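Glycosyl hydrolase family 2, TIM barrel domain protein (Faecalibacterium prausnitzii A2-165, PDB 6ED2) probably hydrolyses beta-D-glucuronides, releasing glucuronic acid, as a gut bacterial beta-glucuronidase of glycosyl hydrolase family 2. Local coordinates at residues Tyr357-Ala360 with Glu361-Gln365; Ala419-Asp422 with Met423-Asp427; Lys428-Pro431 with Ser432-Ala435. All blocks are in the same frame, centred on the assembly; numbering follows the deposited sequence.

Contact 1. Residues Tyr357-Ala360 with Glu361-Gln365; sequences YPYA and EEIYQ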
ATOM      1  N   TYR A 357     -29.645  -1.579  -9.564  1.00 26.16           N
ATOM      2  CA  TYR A 357     -30.666  -0.542  -9.595  1.00 26.98           C
ATOM      3  C   TYR A 357     -30.504   0.198 -10.908  1.00 27.67           C
ATOM      4  O   TYR A 357     -29.424   0.159 -11.506  1.00 25.51           O
ATOM      5  CB  TYR A 357     -30.523   0.434  -8.407  1.00 26.89           C
ATOM      6  CG  TYR A 357     -29.068   0.718  -8.098  1.00 26.97           C
ATOM      7  CD1 TYR A 357     -28.356   1.681  -8.813  1.00 25.66           C
ATOM      8  CD2 TYR A 357     -28.388  -0.022  -7.138  1.00 23.24           C
ATOM      9  CE1 TYR A 357     -27.022   1.905  -8.560  1.00 24.30           C
ATOM     10  CE2 TYR A 357     -27.052   0.210  -6.871  1.00 23.87           C
ATOM     11  CZ  TYR A 357     -26.379   1.159  -7.592  1.00 22.36           C
ATOM     12  OH  TYR A 357     -25.062   1.357  -7.343  1.00 25.89           O
ATOM     13  N   PRO A 358     -31.561   0.822 -11.410  1.00 25.08           N
ATOM     14  CA  PRO A 358     -31.404   1.626 -12.623  1.00 26.30           C
ATOM     15  C   PRO A 358     -30.439   2.773 -12.347  1.00 27.06           C
ATOM     16  O   PRO A 358     -30.402   3.333 -11.246  1.00 26.97           O
ATOM     17  CB  PRO A 358     -32.827   2.115 -12.919  1.00 23.23           C
ATOM     18  CG  PRO A 358     -33.708   1.231 -12.136  1.00 26.19           C
ATOM     19  CD  PRO A 358     -32.946   0.832 -10.919  1.00 26.20           C
ATOM     20  N   TYR A 359     -29.616   3.082 -13.334  1.00 25.29           N
ATOM     21  CA  TYR A 359     -28.603   4.111 -13.164  1.00 26.52           C
ATOM     22  C   TYR A 359     -29.157   5.466 -13.605  1.00 29.13           C
ATOM     23  O   TYR A 359     -30.244   5.558 -14.183  1.00 25.76           O
ATOM     24  CB  TYR A 359     -27.348   3.762 -13.970  1.00 22.80           C
ATOM     25  CG  TYR A 359     -26.525   2.613 -13.423  1.00 21.82           C
ATOM     26  CD1 TYR A 359     -26.803   2.057 -12.182  1.00 23.24           C
ATOM     27  CD2 TYR A 359     -25.462   2.095 -14.153  1.00 21.43           C
ATOM     28  CE1 TYR A 359     -26.039   1.007 -11.678  1.00 25.76           C
ATOM     29  CE2 TYR A 359     -24.686   1.051 -13.665  1.00 22.90           C
ATOM     30  CZ  TYR A 359     -24.974   0.513 -12.428  1.00 27.79           C
ATOM     31  OH  TYR A 359     -24.206  -0.522 -11.944  1.00 24.23           O
ATOM     32  N   ALA A 360     -28.384   6.527 -13.344  1.00 26.00           N
ATOM     33  CA  ALA A 360     -28.712   7.842 -13.886  1.00 26.48           C
ATOM     34  C   ALA A 360     -28.816   7.770 -15.401  1.00 23.40           C
ATOM     35  O   ALA A 360     -28.025   7.089 -16.056  1.00 23.30           O
ATOM     36  CB  ALA A 360     -27.656   8.881 -13.495  1.00 26.51           C
ATOM     37  N   GLU A 361     -29.800   8.487 -15.954  1.00 22.30           N
ATOM     38  CA  GLU A 361     -30.020   8.486 -17.398  1.00 22.07           C
ATOM     39  C   GLU A 361     -28.744   8.804 -18.167  1.00 27.31           C
ATOM     40  O   GLU A 361     -28.515   8.250 -19.250  1.00 27.50           O
ATOM     41  CB  GLU A 361     -31.119   9.497 -17.768  1.00 26.18           C
ATOM     42  CG  GLU A 361     -32.525   9.213 -17.211  1.00 23.79           C
ATOM     43  CD  GLU A 361     -32.817   9.868 -15.857  1.00 29.17           C
ATOM     44  OE1 GLU A 361     -31.927   9.879 -14.970  1.00 25.51           O
ATOM     45  OE2 GLU A 361     -33.960  10.363 -15.669  1.00 29.38           O
ATOM     46  N   GLU A 362     -27.904   9.706 -17.628  1.00 22.40           N
ATOM     47  CA  GLU A 362     -26.708  10.153 -18.344  1.00 23.43           C
ATOM     48  C   GLU A 362     -25.764   9.000 -18.684  1.00 22.77           C
ATOM     49  O   GLU A 362     -25.065   9.049 -19.703  1.00 28.74           O
ATOM     50  CB  GLU A 362     -25.978  11.210 -17.503  1.00 23.79           C
ATOM     51  CG  GLU A 362     -26.713  12.545 -17.434  1.00 19.92           C
ATOM     52  CD  GLU A 362     -27.789  12.609 -16.366  1.00 29.06           C
ATOM     53  OE1 GLU A 362     -28.273  11.551 -15.864  1.00 28.24           O
ATOM     54  OE2 GLU A 362     -28.161  13.749 -16.025  1.00 31.90           O
ATOM     55  N   ILE A 363     -25.724   7.955 -17.856  1.00 26.36           N
ATOM     56  CA  ILE A 363     -24.875   6.803 -18.166  1.00 27.57           C
ATOM     57  C   ILE A 363     -25.395   6.047 -19.395  1.00 27.18           C
ATOM     58  O   ILE A 363     -24.607   5.577 -20.226  1.00 25.97           O
ATOM     59  CB  ILE A 363     -24.758   5.901 -16.921  1.00 29.80           C
ATOM     60  CG1 ILE A 363     -23.968   6.637 -15.831  1.00 25.82           C
ATOM     61  CG2 ILE A 363     -24.114   4.550 -17.263  1.00 24.97           C
ATOM     62  CD1 ILE A 363     -24.090   6.027 -14.458  1.00 30.81           C
ATOM     63  N   TYR A 364     -26.724   5.916 -19.542  1.00 26.66           N
ATOM     64  CA  TYR A 364     -27.273   5.278 -20.741  1.00 26.35           C
ATOM     65  C   TYR A 364     -27.034   6.139 -21.968  1.00 28.07           C
ATOM     66  O   TYR A 364     -26.762   5.620 -23.064  1.00 24.47           O
ATOM     67  CB  TYR A 364     -28.781   5.023 -20.603  1.00 25.46           C
ATOM     68  CG  TYR A 364     -29.196   4.234 -19.380  1.00 25.35           C
ATOM     69  CD1 TYR A 364     -29.552   2.886 -19.486  1.00 20.30           C
ATOM     70  CD2 TYR A 364     -29.240   4.835 -18.120  1.00 20.07           C
ATOM     71  CE1 TYR A 364     -29.937   2.146 -18.352  1.00 22.54           C
ATOM     72  CE2 TYR A 364     -29.613   4.116 -16.992  1.00 26.12           C
ATOM     73  CZ  TYR A 364     -29.978   2.764 -17.119  1.00 24.15           C
ATOM     74  OH  TYR A 364     -30.348   2.049 -16.003  1.00 22.36           O
ATOM     75  N   GLN A 365     -27.169   7.457 -21.809  1.00 25.92           N
ATOM     76  CA  GLN A 365     -26.918   8.354 -22.930  1.00 27.69           C
ATOM     77  C   GLN A 365     -25.491   8.188 -23.440  1.00 26.50           C
ATOM     78  O   GLN A 365     -25.251   8.178 -24.654  1.00 27.97           O
ATOM     79  CB  GLN A 365     -27.193   9.797 -22.507  1.00 28.76           C
ATOM     80  CG  GLN A 365     -28.655  10.044 -22.076  1.00 27.77           C
ATOM     81  CD  GLN A 365     -28.856  11.428 -21.450  1.00 32.30           C
ATOM     82  OE1 GLN A 365     -27.922  12.230 -21.370  1.00 32.84           O
ATOM     83  NE2 GLN A 365     -30.077  11.714 -21.024  1.00 30.36           N
TER
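Tyr364 reaches back from the first turn of helix 361-370 to grip Tyr359 in the loop that follows strand 351-353, a beta-alpha connection of the TIM barrel. Two hydrogen bonds join loop and helix. The amide of Tyr359 donates to the phenol oxygen, with Tyr359 N to Tyr364 OH at 3.0 Å and an N-H...O angle of 161°. The same OH is also hydrogen-bonded to Asp376 OD1, so it ties the loop to strand 373-377. Nearer the helix, Ile363 N donates to Ala360 O at 3.0 Å; the donor stands above the carbonyl plane by 47° rather than on a lone pair, as in an i to i+3 turn. Carbonyl oxygens also line the edge of the Tyr364 ring, close to its plane: Tyr359 O is 3.2 Å from Tyr364 CE2, and Ala360 O lies 3.3 Å from Tyr364 CD2. The apolar contacts centre on the CB of Tyr359, which lies 3.8 Å from Tyr364 CE2 and 4.0 Å from Ile363 CD1. The Tyr359 ring leads away from Ile363, and its OH is hydrogen-bonded to Ser355 O. Ile363 carries the packing further, onto Val337 and Phe341 of helix 334-347. The third kind of contact is a carboxylate against a methyl group. Glu362 is bent at its second torsion (chi2 84°), which folds the side chain back towards the loop; OE2 is held by the hydroxyl of Tyr30, while Glu362 OE1 lies 3.6 Å from Ala360 CB.

Contact 2. Residues Ala419-Asp422 with Met423-Asp427; sequences ALTD and MIDRD
Ala419 O accepts from Met423 N at 2.8 Å, the first of four successive i to i+4 bonds in the last turns of helix 409-427. Leu420 O, Thr421 O and Asp422 O take the amides of Ile424, Asp425 and Arg426 in the same way, the regular alpha-helical pattern. On one flank Leu420 and Ile424 lie side by side, one turn apart. Leu420 holds its CG anti to the backbone N (chi1 178°), which sends the branch along the helix so that Leu420 CD1 meets Ile424 CD1 at 3.8 Å. Met423 bends at its last torsion, and its CE comes to 3.9 Å from the same Leu420 CD1. The helix packs on the outside of the TIM barrel: Met423 and Ile424 lie against Trp436 of strand 433-440, while Leu420 meets Leu456 and Ile424 also meets Leu463, both of helix 449-463. Replacing Ile424 with an alanine would probably open a gap beside Leu463 and Trp436 and leave Leu420 CD1 freer to turn. Another flank is acidic. Asp425 runs alongside Thr421, its OD2 3.7 Å from Thr421 CG2, and both Asp425 OD2 and Asp422 OD1 form salt bridges to Arg26 NH1; this shared positive charge probably eases the repulsion between two carboxylate oxygens 5.1 Å apart. Asp425 OD1 has a second cation, Lys428. At the helix end Arg426 turns its guanidinium edge to the neighbouring carboxylate, and Arg426 NE forms a salt bridge with Asp427 OD1 at 2.7 Å, reaching its syn side from 26° out of the carboxylate plane.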
ATOM      1  N   ALA A 419     -41.556  -0.252  -9.927  1.00 26.69           N
ATOM      2  CA  ALA A 419     -40.173  -0.035 -10.329  1.00 26.98           C
ATOM      3  C   ALA A 419     -39.914  -0.567 -11.730  1.00 28.04           C
ATOM      4  O   ALA A 419     -39.286   0.110 -12.558  1.00 24.44           O
ATOM      5  CB  ALA A 419     -39.235  -0.694  -9.313  1.00 26.94           C
ATOM      6  N   LEU A 420     -40.402  -1.778 -12.020  1.00 28.03           N
ATOM      7  CA  LEU A 420     -40.213  -2.360 -13.345  1.00 23.69           C
ATOM      8  C   LEU A 420     -40.885  -1.516 -14.413  1.00 25.76           C
ATOM      9  O   LEU A 420     -40.336  -1.309 -15.504  1.00 25.66           O
ATOM     10  CB  LEU A 420     -40.777  -3.790 -13.366  1.00 26.46           C
ATOM     11  CG  LEU A 420     -40.703  -4.545 -14.689  1.00 30.67           C
ATOM     12  CD1 LEU A 420     -39.268  -4.542 -15.247  1.00 26.58           C
ATOM     13  CD2 LEU A 420     -41.255  -5.995 -14.559  1.00 29.54           C
ATOM     14  N   THR A 421     -42.099  -1.044 -14.127  1.00 25.85           N
ATOM     15  CA  THR A 421     -42.826  -0.237 -15.094  1.00 26.47           C
ATOM     16  C   THR A 421     -42.073   1.050 -15.383  1.00 28.62           C
ATOM     17  O   THR A 421     -41.888   1.435 -16.543  1.00 27.00           O
ATOM     18  CB  THR A 421     -44.236   0.054 -14.555  1.00 28.68           C
ATOM     19  OG1 THR A 421     -44.941  -1.185 -14.371  1.00 33.05           O
ATOM     20  CG2 THR A 421     -45.015   0.950 -15.509  1.00 20.92           C
ATOM     21  N   ASP A 422     -41.624   1.728 -14.323  1.00 26.45           N
ATOM     22  CA  ASP A 422     -40.904   2.985 -14.482  1.00 25.63           C
ATOM     23  C   ASP A 422     -39.570   2.763 -15.182  1.00 27.02           C
ATOM     24  O   ASP A 422     -39.195   3.535 -16.072  1.00 28.82           O
ATOM     25  CB  ASP A 422     -40.728   3.638 -13.107  1.00 27.16           C
ATOM     26  CG  ASP A 422     -42.026   4.273 -12.612  1.00 26.85           C
ATOM     27  OD1 ASP A 422     -42.915   4.448 -13.454  1.00 29.23           O
ATOM     28  OD2 ASP A 422     -42.177   4.576 -11.408  1.00 37.00           O
ATOM     29  N   MET A 423     -38.860   1.686 -14.841  1.00 25.58           N
ATOM     30  CA  MET A 423     -37.582   1.451 -15.499  1.00 26.42           C
ATOM     31  C   MET A 423     -37.769   1.236 -16.996  1.00 28.41           C
ATOM     32  O   MET A 423     -37.038   1.813 -17.817  1.00 26.89           O
ATOM     33  CB  MET A 423     -36.855   0.256 -14.881  1.00 23.56           C
ATOM     34  CG  MET A 423     -35.614  -0.100 -15.707  1.00 24.66           C
ATOM     35  SD  MET A 423     -34.663  -1.511 -15.114  1.00 30.23           S
ATOM     36  CE  MET A 423     -35.792  -2.857 -15.536  1.00 25.87           C
ATOM     37  N   ILE A 424     -38.744   0.408 -17.381  1.00 25.13           N
ATOM     38  CA  ILE A 424     -38.906   0.130 -18.805  1.00 26.00           C
ATOM     39  C   ILE A 424     -39.435   1.359 -19.541  1.00 24.79           C
ATOM     40  O   ILE A 424     -38.993   1.667 -20.653  1.00 24.76           O
ATOM     41  CB  ILE A 424     -39.799  -1.106 -19.012  1.00 29.84           C
ATOM     42  CG1 ILE A 424     -39.036  -2.357 -18.551  1.00 25.66           C
ATOM     43  CG2 ILE A 424     -40.241  -1.214 -20.486  1.00 21.91           C
ATOM     44  CD1 ILE A 424     -39.742  -3.656 -18.885  1.00 28.97           C
ATOM     45  N   ASP A 425     -40.373   2.092 -18.934  1.00 24.82           N
ATOM     46  CA  ASP A 425     -40.830   3.336 -19.557  1.00 31.72           C
ATOM     47  C   ASP A 425     -39.690   4.348 -19.720  1.00 29.18           C
ATOM     48  O   ASP A 425     -39.585   5.009 -20.760  1.00 30.19           O
ATOM     49  CB  ASP A 425     -41.982   3.938 -18.743  1.00 27.61           C
ATOM     50  CG  ASP A 425     -43.322   3.284 -19.082  1.00 38.96           C
ATOM     51  OD1 ASP A 425     -43.461   2.749 -20.220  1.00 32.48           O
ATOM     52  OD2 ASP A 425     -44.219   3.286 -18.204  1.00 39.90           O
ATOM     53  N   ARG A 426     -38.818   4.477 -18.714  1.00 26.16           N
ATOM     54  CA  ARG A 426     -37.729   5.454 -18.802  1.00 28.75           C
ATOM     55  C   ARG A 426     -36.698   5.058 -19.856  1.00 29.95           C
ATOM     56  O   ARG A 426     -36.183   5.918 -20.577  1.00 24.51           O
ATOM     57  CB  ARG A 426     -37.047   5.618 -17.442  1.00 26.84           C
ATOM     58  CG  ARG A 426     -36.109   6.842 -17.348  1.00 30.54           C
ATOM     59  CD  ARG A 426     -35.259   6.766 -16.081  1.00 25.33           C
ATOM     60  NE  ARG A 426     -34.315   5.652 -16.183  1.00 28.67           N
ATOM     61  CZ  ARG A 426     -33.279   5.458 -15.366  1.00 29.83           C
ATOM     62  NH1 ARG A 426     -33.031   6.311 -14.377  1.00 24.61           N
ATOM     63  NH2 ARG A 426     -32.478   4.409 -15.557  1.00 26.89           N
ATOM     64  N   ASP A 427     -36.404   3.761 -19.985  1.00 26.69           N
ATOM     65  CA  ASP A 427     -35.206   3.330 -20.688  1.00 25.95           C
ATOM     66  C   ASP A 427     -35.474   2.669 -22.028  1.00 23.50           C
ATOM     67  O   ASP A 427     -34.517   2.345 -22.734  1.00 24.34           O
ATOM     68  CB  ASP A 427     -34.391   2.386 -19.786  1.00 23.60           C
ATOM     69  CG  ASP A 427     -33.868   3.102 -18.547  1.00 28.82           C
ATOM     70  OD1 ASP A 427     -33.956   4.353 -18.516  1.00 30.27           O
ATOM     71  OD2 ASP A 427     -33.397   2.441 -17.590  1.00 28.45           O
TER

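Contact 3. Residues Lys428-Pro431 with Ser432-Ala435; sequences KNHP and SVIA
Val433 sets CG1 anti to its backbone N (chi1 171°), which leaves CG2 beside that N and facing His430, so that Val433 CG2 touches His430 CB at 3.7 Å. From between them along the chain, Ser432, with chi1 at 63°, brings its OG to 3.8 Å from His430 CB. The backbone closes a type I beta turn, Pro431 and Ser432 at its corners, and Val433 N donates to His430 O at 3.2 Å. The donor lies well above the carbonyl plane, by 66°, so the bond is far from a lone-pair direction. The carboxylate of Asp368 fixes both polar side chains of the turn: its OD2 hydrogen-bonds His430 ND1 and its OD1 hydrogen-bonds Ser432 OG. The turn thus leads from the end of helix 409-427 into strand 433-440. Ser432, just before the strand, and Ile434 bond the backbone of Ile374, and Ala435 that of Asp376, setting strand 433-440 parallel to strand 373-377, while helix 361-370 packs on Pro431, Ser432 and Val433 through Asp368, Ala367 and Tyr364.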
ATOM      1  N   LYS A 428     -36.735   2.509 -22.428  1.00 25.15           N
ATOM      2  CA  LYS A 428     -37.027   1.637 -23.566  1.00 26.12           C
ATOM      3  C   LYS A 428     -36.492   2.173 -24.887  1.00 26.84           C
ATOM      4  O   LYS A 428     -36.300   1.383 -25.818  1.00 28.78           O
ATOM      5  CB  LYS A 428     -38.533   1.401 -23.684  1.00 24.91           C
ATOM      6  CG  LYS A 428     -39.340   2.677 -23.970  1.00 28.35           C
ATOM      7  CD  LYS A 428     -40.795   2.547 -23.522  1.00 31.90           C
ATOM      8  CE  LYS A 428     -41.522   3.900 -23.570  1.00 35.96           C
ATOM      9  NZ  LYS A 428     -42.835   3.857 -22.866  1.00 38.07           N
ATOM     10  N   ASN A 429     -36.211   3.474 -25.006  1.00 24.73           N
ATOM     11  CA  ASN A 429     -35.775   3.993 -26.302  1.00 25.29           C
ATOM     12  C   ASN A 429     -34.262   4.124 -26.433  1.00 28.04           C
ATOM     13  O   ASN A 429     -33.784   4.629 -27.454  1.00 27.35           O
ATOM     14  CB  ASN A 429     -36.446   5.336 -26.597  1.00 25.81           C
ATOM     15  CG  ASN A 429     -37.940   5.193 -26.810  1.00 28.07           C
ATOM     16  OD1 ASN A 429     -38.377   4.402 -27.645  1.00 31.07           O
ATOM     17  ND2 ASN A 429     -38.731   5.914 -26.016  1.00 27.80           N
ATOM     18  N   HIS A 430     -33.499   3.672 -25.446  1.00 27.49           N
ATOM     19  CA  HIS A 430     -32.046   3.689 -25.571  1.00 26.05           C
ATOM     20  C   HIS A 430     -31.616   2.562 -26.499  1.00 28.45           C
ATOM     21  O   HIS A 430     -31.948   1.403 -26.243  1.00 26.37           O
ATOM     22  CB  HIS A 430     -31.385   3.502 -24.204  1.00 24.91           C
ATOM     23  CG  HIS A 430     -31.517   4.685 -23.299  1.00 27.65           C
ATOM     24  ND1 HIS A 430     -30.978   5.917 -23.605  1.00 27.17           N
ATOM     25  CD2 HIS A 430     -32.107   4.820 -22.087  1.00 22.16           C
ATOM     26  CE1 HIS A 430     -31.236   6.764 -22.622  1.00 28.81           C
ATOM     27  NE2 HIS A 430     -31.925   6.124 -21.691  1.00 28.12           N
ATOM     28  N   PRO A 431     -30.875   2.842 -27.570  1.00 30.15           N
ATOM     29  CA  PRO A 431     -30.327   1.727 -28.352  1.00 26.20           C
ATOM     30  C   PRO A 431     -29.418   0.839 -27.513  1.00 30.81           C
ATOM     31  O   PRO A 431     -29.367  -0.375 -27.743  1.00 28.66           O
ATOM     32  CB  PRO A 431     -29.564   2.426 -29.484  1.00 25.74           C
ATOM     33  CG  PRO A 431     -29.256   3.776 -28.940  1.00 29.47           C
ATOM     34  CD  PRO A 431     -30.427   4.149 -28.080  1.00 27.05           C
ATOM     35  N   SER A 432     -28.736   1.408 -26.513  1.00 27.57           N
ATOM     36  CA  SER A 432     -27.810   0.631 -25.693  1.00 29.47           C
ATOM     37  C   SER A 432     -28.519  -0.448 -24.874  1.00 27.29           C
ATOM     38  O   SER A 432     -27.925  -1.500 -24.614  1.00 28.39           O
ATOM     39  CB  SER A 432     -27.007   1.555 -24.759  1.00 26.97           C
ATOM     40  OG  SER A 432     -27.842   2.246 -23.835  1.00 27.91           O
ATOM     41  N   VAL A 433     -29.770  -0.222 -24.473  1.00 27.72           N
ATOM     42  CA  VAL A 433     -30.487  -1.131 -23.573  1.00 24.47           C
ATOM     43  C   VAL A 433     -31.035  -2.314 -24.376  1.00 28.33           C
ATOM     44  O   VAL A 433     -31.922  -2.146 -25.221  1.00 28.90           O
ATOM     45  CB  VAL A 433     -31.604  -0.397 -22.829  1.00 23.98           C
ATOM     46  CG1 VAL A 433     -32.504  -1.378 -22.052  1.00 24.12           C
ATOM     47  CG2 VAL A 433     -30.999   0.642 -21.888  1.00 25.00           C
ATOM     48  N   ILE A 434     -30.517  -3.515 -24.113  1.00 27.34           N
ATOM     49  CA  ILE A 434     -30.883  -4.698 -24.891  1.00 27.04           C
ATOM     50  C   ILE A 434     -31.513  -5.810 -24.055  1.00 28.53           C
ATOM     51  O   ILE A 434     -31.916  -6.830 -24.619  1.00 32.16           O
ATOM     52  CB  ILE A 434     -29.680  -5.253 -25.687  1.00 28.04           C
ATOM     53  CG1 ILE A 434     -28.417  -5.365 -24.826  1.00 26.71           C
ATOM     54  CG2 ILE A 434     -29.380  -4.380 -26.893  1.00 26.94           C
ATOM     55  CD1 ILE A 434     -28.317  -6.643 -24.022  1.00 22.57           C
ATOM     56  N   ALA A 435     -31.621  -5.656 -22.738  1.00 27.51           N
ATOM     57  CA  ALA A 435     -32.182  -6.729 -21.921  1.00 29.13           C
ATOM     58  C   ALA A 435     -32.582  -6.170 -20.569  1.00 29.13           C
ATOM     59  O   ALA A 435     -32.073  -5.131 -20.134  1.00 25.90           O
ATOM     60  CB  ALA A 435     -31.196  -7.890 -21.738  1.00 25.41           C
TER

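How the contacts relate
Along the chain contact 1 comes first, at the start of helix 361-370; contacts 2 and 3 follow, the last turns of helix 409-427 and the turn into strand 433-440. Their centres form a compact triangle, 12 Å apart for contacts 1 and 2 and 11 Å for the other two pairs, all within the TIM barrel domain. Arg426 NH2 probably hydrogen-bonds Tyr359 O at 2.9 Å, linking contacts 2 and 1. Tyr364 of contact 1 packs against His430 and Val433 of contact 3. Two successive barrel helices, with strand 373-377 between them in the chain, and the strand after the second are thereby fastened together in one sector of the barrel.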